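Local coordinates for hypothetical protein, IPT/TIG domain protein (Bacteroides ovatus, PDB 4HW6) that is of unknown function but probably acts as an auxiliary nutrient-binding, perhaps carbohydrate-binding, protein that joins an IPT/TIG domain to a six-bladed beta-propeller, at residues Val127-Phe132 / Gln172-Ile176; Phe114-Leu118 / Asn423-Arg427; Gly40-Asp46 / Val64-Leu69; Gly80-Val84 / Ser96-Glu100. One frame throughout, in Å; residues are numbered along the deposited sequence. Where two conformers were deposited one is given.

In the fold
The four contacts fall into two pairs, one in each domain. Interactions 3 and 4 both hold the mixed sheet of the IPT/TIG domain; their centres are 14 Å apart, and they touch where Phe43 and Leu69 pack on Val84. Interactions 1 and 2 belong to the propeller, with centres 12 Å apart. There Phe132 and Val174 of interaction 1 meet Leu115 of interaction 2, and Phe132 also meets Phe114. Between the pairs the gap is wide: interactions 2 and 4 come no closer than about 25 Å between nearest atoms, and interactions 1 and 3 about 34 Å. Interaction 2 joins segments more than 300 residues apart, while the other three are more local.

Interaction 1 of 4, residues Val127-Phe132 / Gln172-Ile176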
loop_
_atom_site.group_PDB
_atom_site.type_symbol
_atom_site.label_atom_id
_atom_site.label_comp_id
_atom_site.label_asym_id
_atom_site.label_seq_id
_atom_site.Cartn_x
_atom_site.Cartn_y
_atom_site.Cartn_z
ATOM N N VAL A 127 -17.638 5.656 16.090
ATOM C CA VAL A 127 -17.753 5.421 14.669
ATOM C C VAL A 127 -18.542 6.577 14.031
ATOM O O VAL A 127 -19.713 6.793 14.330
ATOM C CB VAL A 127 -18.391 4.058 14.370
ATOM C CG1 VAL A 127 -18.693 3.910 12.885
ATOM C CG2 VAL A 127 -17.499 2.923 14.872
ATOM N N LEU A 128 -17.877 7.334 13.167
ATOM C CA LEU A 128 -18.489 8.469 12.487
ATOM C C LEU A 128 -17.725 8.880 11.243
ATOM O O LEU A 128 -16.517 8.638 11.124
ATOM C CB LEU A 128 -18.577 9.694 13.381
ATOM C CG LEU A 128 -17.277 10.378 13.822
ATOM C CD1 LEU A 128 -17.521 11.839 14.169
ATOM C CD2 LEU A 128 -16.705 9.675 15.023
ATOM N N ALA A 129 -18.464 9.500 10.323
ATOM C CA ALA A 129 -17.876 10.196 9.189
ATOM C C ALA A 129 -17.273 11.497 9.716
ATOM O O ALA A 129 -17.870 12.192 10.540
ATOM C CB ALA A 129 -18.940 10.508 8.145
ATOM N N GLY A 130 -16.084 11.817 9.242
ATOM C CA GLY A 130 -15.461 13.069 9.580
ATOM C C GLY A 130 -14.141 13.316 8.859
ATOM O O GLY A 130 -13.672 12.472 8.095
ATOM N N PRO A 131 -13.536 14.474 9.137
ATOM C CA PRO A 131 -12.205 14.836 8.655
ATOM C C PRO A 131 -11.168 13.812 9.048
ATOM O O PRO A 131 -11.340 13.117 10.054
ATOM C CB PRO A 131 -11.906 16.165 9.373
ATOM C CG PRO A 131 -13.232 16.712 9.767
ATOM C CD PRO A 131 -14.123 15.524 9.990
ATOM N N PHE A 132 -10.076 13.751 8.287
ATOM C CA PHE A 132 -8.953 12.867 8.596
ATOM C C PHE A 132 -8.545 12.943 10.077
ATOM O O PHE A 132 -8.267 11.919 10.697
ATOM C CB PHE A 132 -7.721 13.227 7.734
ATOM C CG PHE A 132 -7.715 12.627 6.344
ATOM C CD1 PHE A 132 -8.854 12.071 5.762
ATOM C CD2 PHE A 132 -6.540 12.635 5.605
ATOM C CE1 PHE A 132 -8.807 11.529 4.487
ATOM C CE2 PHE A 132 -6.500 12.093 4.342
ATOM C CZ PHE A 132 -7.631 11.544 3.780
ATOM N N GLN A 172 -9.855 15.475 2.356
ATOM C CA GLN A 172 -9.308 15.002 3.622
ATOM C C GLN A 172 -10.457 14.608 4.563
ATOM O O GLN A 172 -10.569 15.098 5.682
ATOM C CB GLN A 172 -8.404 16.072 4.229
ATOM C CG GLN A 172 -7.261 16.487 3.311
ATOM C CD GLN A 172 -6.072 15.557 3.423
ATOM O OE1 GLN A 172 -5.419 15.511 4.464
ATOM N NE2 GLN A 172 -5.768 14.825 2.347
ATOM N N TYR A 173 -11.303 13.701 4.076
ATOM C CA TYR A 173 -12.521 13.296 4.778
ATOM C C TYR A 173 -12.694 11.794 4.667
ATOM O O TYR A 173 -12.369 11.217 3.633
ATOM C CB TYR A 173 -13.718 13.999 4.148
ATOM C CG TYR A 173 -14.969 13.961 4.994
ATOM C CD1 TYR A 173 -15.182 14.918 5.976
ATOM C CD2 TYR A 173 -15.952 12.977 4.804
ATOM C CE1 TYR A 173 -16.339 14.915 6.750
ATOM C CE2 TYR A 173 -17.112 12.975 5.579
ATOM C CZ TYR A 173 -17.288 13.936 6.548
ATOM O OH TYR A 173 -18.415 13.928 7.336
ATOM N N VAL A 174 -13.175 11.161 5.737
ATOM C CA VAL A 174 -13.460 9.723 5.727
ATOM C C VAL A 174 -14.952 9.522 5.935
ATOM O O VAL A 174 -15.442 9.619 7.048
ATOM C CB VAL A 174 -12.690 8.910 6.791
ATOM C CG1 VAL A 174 -12.907 7.410 6.553
ATOM C CG2 VAL A 174 -11.187 9.239 6.767
ATOM N N ASP A 175 -15.660 9.233 4.844
ATOM C CA ASP A 175 -17.103 9.096 4.881
ATOM C C ASP A 175 -17.502 7.661 5.185
ATOM O O ASP A 175 -16.696 6.736 5.144
ATOM C CB ASP A 175 -17.701 9.513 3.533
ATOM C CG ASP A 175 -19.107 10.090 3.651
ATOM O OD1 ASP A 175 -19.699 10.135 4.756
ATOM O OD2 ASP A 175 -19.624 10.515 2.600
ATOM N N ILE A 176 -18.765 7.505 5.526
ATOM C CA ILE A 176 -19.437 6.203 5.612
ATOM C C ILE A 176 -20.391 6.107 4.433
ATOM O O ILE A 176 -21.247 6.991 4.227
ATOM C CB ILE A 176 -20.266 6.076 6.902
ATOM C CG1 ILE A 176 -19.335 6.115 8.124
ATOM C CG2 ILE A 176 -21.101 4.768 6.877
ATOM C CD1 ILE A 176 -20.045 6.196 9.461
#
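Tyr173 lays its ring across the peptide of Gly130. Its CB leaves the strand pointing away from 127-132, but with CG anti to the backbone N (chi1 -165°) the ring folds back. Tyr173 CG is 3.7 Å from Gly130 O, and farther out Tyr173 CE1 is 3.4 Å from Gly130 C, with CZ near Gly130 N. One ring face thus rides over this peptide, its oxygen displaced toward the rim. At the tip, Tyr173 OH stops 3.6 Å from Ala129 CB, while Asp175 OD1 of the same strand lies in the ring plane at its edge.

Beneath the ring the strands run antiparallel. Gly130 and Val174 form a hydrogen-bonded pair, in which Val174 N to Gly130 O (2.7 Å) is nearly straight at 175°. Phe132 N reaches Gln172 O (3.0 Å) from above the carbonyl plane. The Phe132 ring takes Gln172 CA over its face as a CH-pi contact, 3.6 Å to the centroid, and continues to Leu115 in the neighbouring blade. Short strand 130-131 is thereby added as an outer edge strand beside 173-177 of a propeller blade. Backbone bonds fix the register, whereas the side chains probably contribute mainly dispersion, through aromatic faces resting on peptide and CH groups.

Interaction 2 of 4, residues Phe114-Leu118 / Asn423-Arg427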
loop_
_atom_site.group_PDB
_atom_site.type_symbol
_atom_site.label_atom_id
_atom_site.label_comp_id
_atom_site.label_asym_id
_atom_site.label_seq_id
_atom_site.Cartn_x
_atom_site.Cartn_y
_atom_site.Cartn_z
ATOM N N PHE A 114 -1.975 6.406 10.079
ATOM C CA PHE A 114 -2.539 7.340 9.119
ATOM C C PHE A 114 -3.938 7.829 9.528
ATOM O O PHE A 114 -4.184 9.040 9.584
ATOM C CB PHE A 114 -2.560 6.672 7.739
ATOM C CG PHE A 114 -3.204 7.493 6.649
ATOM C CD1 PHE A 114 -2.893 8.830 6.485
ATOM C CD2 PHE A 114 -4.098 6.903 5.773
ATOM C CE1 PHE A 114 -3.504 9.582 5.482
ATOM C CE2 PHE A 114 -4.695 7.642 4.768
ATOM C CZ PHE A 114 -4.403 8.974 4.632
ATOM N N LEU A 115 -4.839 6.901 9.838
ATOM C CA LEU A 115 -6.198 7.273 10.235
ATOM C C LEU A 115 -6.706 6.421 11.382
ATOM O O LEU A 115 -6.397 5.218 11.474
ATOM C CB LEU A 115 -7.165 7.118 9.063
ATOM C CG LEU A 115 -6.952 7.988 7.831
ATOM C CD1 LEU A 115 -7.694 7.394 6.644
ATOM C CD2 LEU A 115 -7.395 9.428 8.101
ATOM N N GLY A 116 -7.521 7.062 12.223
ATOM C CA GLY A 116 -8.190 6.405 13.338
ATOM C C GLY A 116 -7.587 6.795 14.661
ATOM O O GLY A 116 -6.350 6.792 14.808
ATOM N N LYS A 117 -8.457 7.109 15.634
ATOM C CA LYS A 117 -8.023 7.487 16.979
ATOM C C LYS A 117 -8.950 6.814 17.980
ATOM O O LYS A 117 -10.148 6.713 17.747
ATOM C CB LYS A 117 -8.072 9.003 17.157
ATOM C CG LYS A 117 -7.121 9.741 16.213
ATOM C CD LYS A 117 -7.322 11.242 16.338
ATOM C CE LYS A 117 -6.293 12.033 15.544
ATOM N NZ LYS A 117 -6.502 13.491 15.766
ATOM N N LEU A 118 -8.374 6.316 19.063
ATOM C CA LEU A 118 -9.129 5.645 20.109
ATOM C C LEU A 118 -8.936 6.393 21.432
ATOM O O LEU A 118 -8.089 7.287 21.550
ATOM C CB LEU A 118 -8.627 4.215 20.275
ATOM C CG LEU A 118 -8.867 3.190 19.162
ATOM C CD1 LEU A 118 -8.174 3.572 17.864
ATOM C CD2 LEU A 118 -8.425 1.819 19.664
ATOM N N ASN A 423 -6.542 -3.019 15.851
ATOM C CA ASN A 423 -6.143 -1.700 16.332
ATOM C C ASN A 423 -7.054 -0.601 15.818
ATOM O O ASN A 423 -6.925 0.543 16.216
ATOM C CB ASN A 423 -4.695 -1.407 15.935
ATOM C CG ASN A 423 -3.717 -2.211 16.745
ATOM O OD1 ASN A 423 -3.938 -2.428 17.951
ATOM N ND2 ASN A 423 -2.653 -2.685 16.102
ATOM N N HIS A 424 -7.965 -0.959 14.912
ATOM C CA HIS A 424 -9.028 -0.073 14.450
ATOM C C HIS A 424 -8.496 1.149 13.741
ATOM O O HIS A 424 -9.134 2.200 13.725
ATOM C CB HIS A 424 -9.945 0.234 15.621
ATOM C CG HIS A 424 -10.508 -1.016 16.233
ATOM N ND1 HIS A 424 -11.481 -1.769 15.604
ATOM C CD2 HIS A 424 -10.180 -1.686 17.365
ATOM C CE1 HIS A 424 -11.730 -2.853 16.328
ATOM N NE2 HIS A 424 -10.953 -2.825 17.400
ATOM N N ARG A 425 -7.354 0.958 13.080
ATOM C CA ARG A 425 -6.651 2.036 12.422
ATOM C C ARG A 425 -6.174 1.621 11.046
ATOM O O ARG A 425 -5.872 0.436 10.815
ATOM C CB ARG A 425 -5.428 2.435 13.252
ATOM C CG ARG A 425 -5.724 3.140 14.571
ATOM C CD ARG A 425 -4.486 3.002 15.424
ATOM N NE ARG A 425 -4.519 3.678 16.706
ATOM C CZ ARG A 425 -4.659 3.087 17.897
ATOM N NH1 ARG A 425 -4.912 1.772 18.038
ATOM N NH2 ARG A 425 -4.580 3.864 18.983
ATOM N N VAL A 426 -6.048 2.616 10.168
ATOM C CA VAL A 426 -5.256 2.484 8.948
ATOM C C VAL A 426 -3.816 2.882 9.263
ATOM O O VAL A 426 -3.534 4.016 9.674
ATOM C CB VAL A 426 -5.788 3.362 7.797
ATOM C CG1 VAL A 426 -4.942 3.154 6.549
ATOM C CG2 VAL A 426 -7.250 3.055 7.506
ATOM N N ARG A 427 -2.910 1.943 9.061
ATOM C CA ARG A 427 -1.487 2.156 9.255
ATOM C C ARG A 427 -0.874 2.478 7.883
ATOM O O ARG A 427 -1.445 2.150 6.834
ATOM C CB ARG A 427 -0.825 0.917 9.845
ATOM C CG ARG A 427 -1.478 0.337 11.095
ATOM C CD ARG A 427 -1.279 1.189 12.328
ATOM N NE ARG A 427 0.075 1.142 12.879
ATOM C CZ ARG A 427 0.635 0.107 13.510
ATOM N NH1 ARG A 427 -0.018 -0.998 13.757
ATOM N NH2 ARG A 427 1.868 0.211 13.953
HETATM O O HOH W 1 -4.405 6.587 16.720
HETATM O O HOH W 2 -5.589 7.128 19.274
#
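Leu118 covers one face of the Arg425 guanidinium: its CD1 sits over the centre of the group, 3.5 Å from Arg425 CZ, and the two side chains cross at a slant. Arg425 is extended from CG to NE, which carries the flat group along to Leu118. Around its rim the polar partners are spread out. NE gives a hydrogen bond to a water lying in the guanidinium plane, and that water in turn donates to Gly116 O (2.7 Å). NH1 reaches back weakly to Asn423 O, and NH2 bonds to Asn122. Tyr390 adds a cation-pi contact.

Farther along, Phe114 and Val426 lie side by side and point the same way. Val426 CG1 meets the Phe114 ring at its edge, in plane, 3.9 Å from CD2. Phe114 and Leu115 both face Val426, a classic beta bulge, and Val426 O accepts from Phe114 N (2.9 Å) and Leu115 N (3.2 Å), both in its carbonyl plane. Here strand 109-115, from the start of the propeller, pairs antiparallel with 425-431 from the end of the chain, the "velcro" closure familiar from beta-propellers.

Gly116 marks the place where the first segment leaves the strand. At its backbone angles (phi 107°) a CB would be jammed against the preceding carbonyl oxygen and would also clash with His424 O. In the other segment, His424 stacks its ring on Trp125.

Interaction 3 of 4, residues Gly40-Asp46 / Val64-Leu69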
loop_
_atom_site.group_PDB
_atom_site.type_symbol
_atom_site.label_atom_id
_atom_site.label_comp_id
_atom_site.label_asym_id
_atom_site.label_seq_id
_atom_site.Cartn_x
_atom_site.Cartn_y
_atom_site.Cartn_z
ATOM N N GLY A 40 33.956 23.852 -0.936
ATOM C CA GLY A 40 33.988 24.485 -2.245
ATOM C C GLY A 40 34.559 25.879 -2.185
ATOM O O GLY A 40 35.504 26.127 -1.431
ATOM N N ARG A 41 34.005 26.784 -2.991
ATOM C CA ARG A 41 34.493 28.168 -3.024
ATOM C C ARG A 41 33.361 29.181 -2.949
ATOM O O ARG A 41 32.307 28.982 -3.548
ATOM C CB ARG A 41 35.299 28.466 -4.307
ATOM C CG ARG A 41 36.348 27.433 -4.706
ATOM C CD ARG A 41 37.708 28.078 -4.925
ATOM N NE ARG A 41 38.380 28.302 -3.642
ATOM C CZ ARG A 41 39.495 29.013 -3.470
ATOM N NH1 ARG A 41 40.009 29.137 -2.246
ATOM N NH2 ARG A 41 40.095 29.606 -4.502
ATOM N N ASN A 42 33.622 30.284 -2.247
ATOM C CA ASN A 42 32.796 31.497 -2.305
ATOM C C ASN A 42 31.445 31.352 -1.604
ATOM O O ASN A 42 30.427 31.850 -2.082
ATOM C CB ASN A 42 32.633 31.981 -3.762
ATOM C CG ASN A 42 32.258 33.457 -3.863
ATOM O OD1 ASN A 42 32.590 34.263 -2.990
ATOM N ND2 ASN A 42 31.571 33.815 -4.937
ATOM N N PHE A 43 31.456 30.671 -0.459
ATOM C CA PHE A 43 30.265 30.500 0.376
ATOM C C PHE A 43 30.029 31.710 1.286
ATOM O O PHE A 43 28.955 31.841 1.891
ATOM C CB PHE A 43 30.383 29.255 1.272
ATOM C CG PHE A 43 30.490 27.933 0.536
ATOM C CD1 PHE A 43 30.252 27.816 -0.822
ATOM C CD2 PHE A 43 30.830 26.789 1.241
ATOM C CE1 PHE A 43 30.351 26.592 -1.458
ATOM C CE2 PHE A 43 30.926 25.555 0.611
ATOM C CZ PHE A 43 30.699 25.456 -0.748
ATOM N N GLY A 44 31.037 32.567 1.400
ATOM C CA GLY A 44 30.961 33.748 2.253
ATOM C C GLY A 44 31.189 33.363 3.701
ATOM O O GLY A 44 31.516 32.216 3.996
ATOM N N ASN A 45 31.026 34.327 4.602
ATOM C CA ASN A 45 31.266 34.104 6.032
ATOM C C ASN A 45 30.083 34.524 6.906
ATOM O O ASN A 45 30.255 34.833 8.083
ATOM C CB ASN A 45 32.544 34.827 6.476
ATOM C CG ASN A 45 32.451 36.339 6.333
ATOM O OD1 ASN A 45 31.361 36.903 6.275
ATOM N ND2 ASN A 45 33.601 37.001 6.274
ATOM N N ASP A 46 28.890 34.524 6.323
ATOM C CA ASP A 46 27.671 34.925 7.018
ATOM C C ASP A 46 26.623 33.821 6.892
ATOM O O ASP A 46 26.104 33.573 5.798
ATOM C CB ASP A 46 27.150 36.241 6.428
ATOM C CG ASP A 46 26.037 36.864 7.254
ATOM O OD1 ASP A 46 25.398 36.144 8.056
ATOM O OD2 ASP A 46 25.797 38.080 7.089
ATOM N N VAL A 64 29.440 28.687 8.357
ATOM C CA VAL A 64 29.997 28.868 7.021
ATOM C C VAL A 64 31.367 29.538 7.181
ATOM O O VAL A 64 31.522 30.449 7.992
ATOM C CB VAL A 64 29.040 29.671 6.097
ATOM C CG1 VAL A 64 28.803 31.075 6.627
ATOM C CG2 VAL A 64 29.570 29.709 4.666
ATOM N N LYS A 65 32.360 29.054 6.437
ATOM C CA LYS A 65 33.749 29.482 6.599
ATOM C C LYS A 65 34.420 29.755 5.248
ATOM O O LYS A 65 35.615 29.507 5.079
ATOM C CB LYS A 65 34.548 28.417 7.365
ATOM C CG LYS A 65 33.842 27.869 8.591
ATOM C CD LYS A 65 34.766 26.991 9.414
ATOM C CE LYS A 65 34.066 26.459 10.656
ATOM N NZ LYS A 65 35.043 26.120 11.718
ATOM N N GLY A 66 33.647 30.269 4.293
ATOM C CA GLY A 66 34.172 30.633 2.979
ATOM C C GLY A 66 34.354 29.466 2.026
ATOM O O GLY A 66 33.793 29.468 0.930
ATOM N N GLU A 67 35.163 28.482 2.431
ATOM C CA GLU A 67 35.468 27.320 1.597
ATOM C C GLU A 67 34.843 26.043 2.152
ATOM O O GLU A 67 35.014 24.964 1.582
ATOM C CB GLU A 67 36.980 27.139 1.458
ATOM C CG GLU A 67 37.688 28.303 0.772
ATOM C CD GLU A 67 37.848 29.533 1.662
ATOM O OE1 GLU A 67 38.187 29.377 2.860
ATOM O OE2 GLU A 67 37.652 30.665 1.163
ATOM N N SER A 68 34.117 26.167 3.261
ATOM C CA SER A 68 33.293 25.074 3.762
ATOM C C SER A 68 32.080 25.610 4.511
ATOM O O SER A 68 32.030 26.776 4.894
ATOM C CB SER A 68 34.085 24.152 4.694
ATOM O OG SER A 68 34.436 24.830 5.887
ATOM N N LEU A 69 31.096 24.738 4.692
ATOM C CA LEU A 69 29.969 25.015 5.576
ATOM C C LEU A 69 29.532 23.693 6.190
ATOM O O LEU A 69 29.808 22.622 5.637
ATOM C CB LEU A 69 28.818 25.710 4.822
ATOM C CG LEU A 69 28.106 24.970 3.682
ATOM C CD1 LEU A 69 27.116 23.945 4.252
ATOM C CD2 LEU A 69 27.355 25.948 2.773
HETATM O O HOH W 3 35.791 31.154 -0.908
#
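Gly66 O accepts from Phe43 N across the contact at 3.0 Å, in the carbonyl plane and on a lone pair, with an N-H...O angle of 164°, and a water adds a weak bond. The same water accepts from Asn42 N (2.7 Å) and donates to Glu67 OE2 (2.8 Å), tying both segments to one solvent molecule. Glu67 OE2 is also bonded to Thr12. Gly40 N is satisfied by Glu67 O (2.9 Å), approached from above the carbonyl plane, while a further bond, from Gly66 N to Gly44 O, is weak and bent (126°). Asn42 OD1 is taken by Asn15 N, and Asn45 ND2 by Gly11 O. Arg41 and Glu67 share no salt bridge: Arg41 NH1 and Glu67 OE2 are 4.4 Å apart, with the oxygen well out of the guanidinium plane, so only a general attraction of opposite charges is likely.

Phe43 provides the apolar part: Phe43 CB touches Val64 CG2 at 3.5 Å, Phe43 CD2 meets Leu69 CD2 at 3.9 Å, and Ser68 C lies in plane at the ring edge. Replacing Phe43 by an alanine would probably open a gap beside Leu69 and take this ring away from Val84. In the IPT/TIG sheet, strands 35-41 and 68-72 are adjacent and antiparallel; Leu69 reaches across to Val50 and Val52 of strand 50-54, while Phe43 and Leu69 both pack on Val84 of strand 82-87.

Interaction 4 of 4, residues Gly80-Val84 / Ser96-Glu100; sequences GDVKV and SGVCE
Val84 and Gly97 exchange two backbone bonds, each 2.9 Å: Val84 N to Gly97 O and Gly97 N to Val84 O. Both donors approach almost head-on to the carbonyl, as does Cys99 N on Val82 O. On the face that carries Val84, the sheet is buried: Val84 and Cys99 rest on Val22, while Val82 and Cys99 meet Phe25, both of strand 21-30.

Strands 82-87 and 93-98 form an antiparallel beta hairpin at one edge of the IPT/TIG sheet of an immunoglobulin-like E-set fold; the axes of segments 82-84 and 96-98 approach to 4.7 Å at 162°.

The other face is looser and wetter. Lys83, fully extended, crosses Val98 with Lys83 CG 3.9 Å from Val98 CG2, and its NZ gives a bond to a water (2.7 Å) that also meets Ser96 OG. With Lys83 cut back to an alanine, Val98 CG2 would probably lose much of its methylene contact and this water its charged donor. One methyl packs close even on this solvent side: Val98 CG1, anti to the backbone N (chi1 -166°), comes to 3.2 Å from Val82 O. Where the direct pairing stops, beyond Cys99 N, a second water accepts from Val82 N and donates to Cys99 O.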
loop_
_atom_site.group_PDB
_atom_site.type_symbol
_atom_site.label_atom_id
_atom_site.label_comp_id
_atom_site.label_asym_id
_atom_site.label_seq_id
_atom_site.Cartn_x
_atom_site.Cartn_y
_atom_site.Cartn_z
ATOM N N GLY A 80 19.007 14.122 -3.953
ATOM C CA GLY A 80 20.394 14.169 -3.537
ATOM C C GLY A 80 21.248 15.330 -4.022
ATOM O O GLY A 80 22.373 15.450 -3.582
ATOM N N ASP A 81 20.739 16.197 -4.898
ATOM C CA ASP A 81 21.551 17.325 -5.385
ATOM C C ASP A 81 21.875 18.264 -4.222
ATOM O O ASP A 81 21.002 18.584 -3.429
ATOM C CB ASP A 81 20.849 18.122 -6.487
ATOM C CG ASP A 81 20.429 17.263 -7.650
ATOM O OD1 ASP A 81 21.149 17.248 -8.674
ATOM O OD2 ASP A 81 19.379 16.591 -7.532
ATOM N N VAL A 82 23.131 18.686 -4.137
ATOM C CA VAL A 82 23.594 19.567 -3.076
ATOM C C VAL A 82 23.819 20.932 -3.720
ATOM O O VAL A 82 24.692 21.083 -4.581
ATOM C CB VAL A 82 24.880 19.016 -2.441
ATOM C CG1 VAL A 82 25.485 20.009 -1.452
ATOM C CG2 VAL A 82 24.611 17.666 -1.781
ATOM N N LYS A 83 22.994 21.904 -3.325
ATOM C CA LYS A 83 22.990 23.251 -3.891
ATOM C C LYS A 83 23.250 24.261 -2.779
ATOM O O LYS A 83 22.610 24.221 -1.725
ATOM C CB LYS A 83 21.638 23.553 -4.555
ATOM C CG LYS A 83 21.510 24.916 -5.220
ATOM C CD LYS A 83 20.195 25.022 -5.976
ATOM C CE LYS A 83 19.980 26.413 -6.555
ATOM N NZ LYS A 83 18.719 26.526 -7.345
ATOM N N VAL A 84 24.185 25.168 -3.031
ATOM C CA VAL A 84 24.530 26.227 -2.092
ATOM C C VAL A 84 24.280 27.558 -2.780
ATOM O O VAL A 84 24.755 27.784 -3.901
ATOM C CB VAL A 84 26.008 26.143 -1.668
ATOM C CG1 VAL A 84 26.382 27.311 -0.756
ATOM C CG2 VAL A 84 26.282 24.802 -0.981
ATOM N N SER A 96 24.432 30.821 -7.038
ATOM C CA SER A 96 24.267 29.478 -6.542
ATOM C C SER A 96 25.147 28.536 -7.338
ATOM O O SER A 96 25.495 28.803 -8.483
ATOM C CB SER A 96 22.810 29.034 -6.640
ATOM O OG SER A 96 22.424 28.909 -7.994
ATOM N N GLY A 97 25.507 27.434 -6.703
ATOM C CA GLY A 97 26.249 26.361 -7.346
ATOM C C GLY A 97 25.678 25.035 -6.886
ATOM O O GLY A 97 25.050 24.959 -5.826
ATOM N N VAL A 98 25.864 24.008 -7.709
ATOM C CA VAL A 98 25.449 22.648 -7.365
ATOM C C VAL A 98 26.633 21.708 -7.589
ATOM O O VAL A 98 27.390 21.857 -8.548
ATOM C CB VAL A 98 24.246 22.161 -8.208
ATOM C CG1 VAL A 98 23.630 20.906 -7.592
ATOM C CG2 VAL A 98 23.186 23.249 -8.330
ATOM N N CYS A 99 26.800 20.767 -6.674
ATOM C CA CYS A 99 27.835 19.756 -6.773
ATOM C C CYS A 99 27.540 18.788 -7.922
ATOM O O CYS A 99 26.378 18.519 -8.221
ATOM C CB CYS A 99 27.905 18.988 -5.453
ATOM S SG CYS A 99 29.384 17.990 -5.274
ATOM N N GLU A 100 28.592 18.298 -8.579
ATOM C CA GLU A 100 28.459 17.250 -9.601
ATOM C C GLU A 100 28.027 15.925 -8.961
ATOM O O GLU A 100 27.230 15.190 -9.535
ATOM C CB GLU A 100 29.778 17.058 -10.364
HETATM O O HOH W 4 24.758 17.629 -6.186
HETATM O O HOH W 5 19.344 28.887 -8.467
#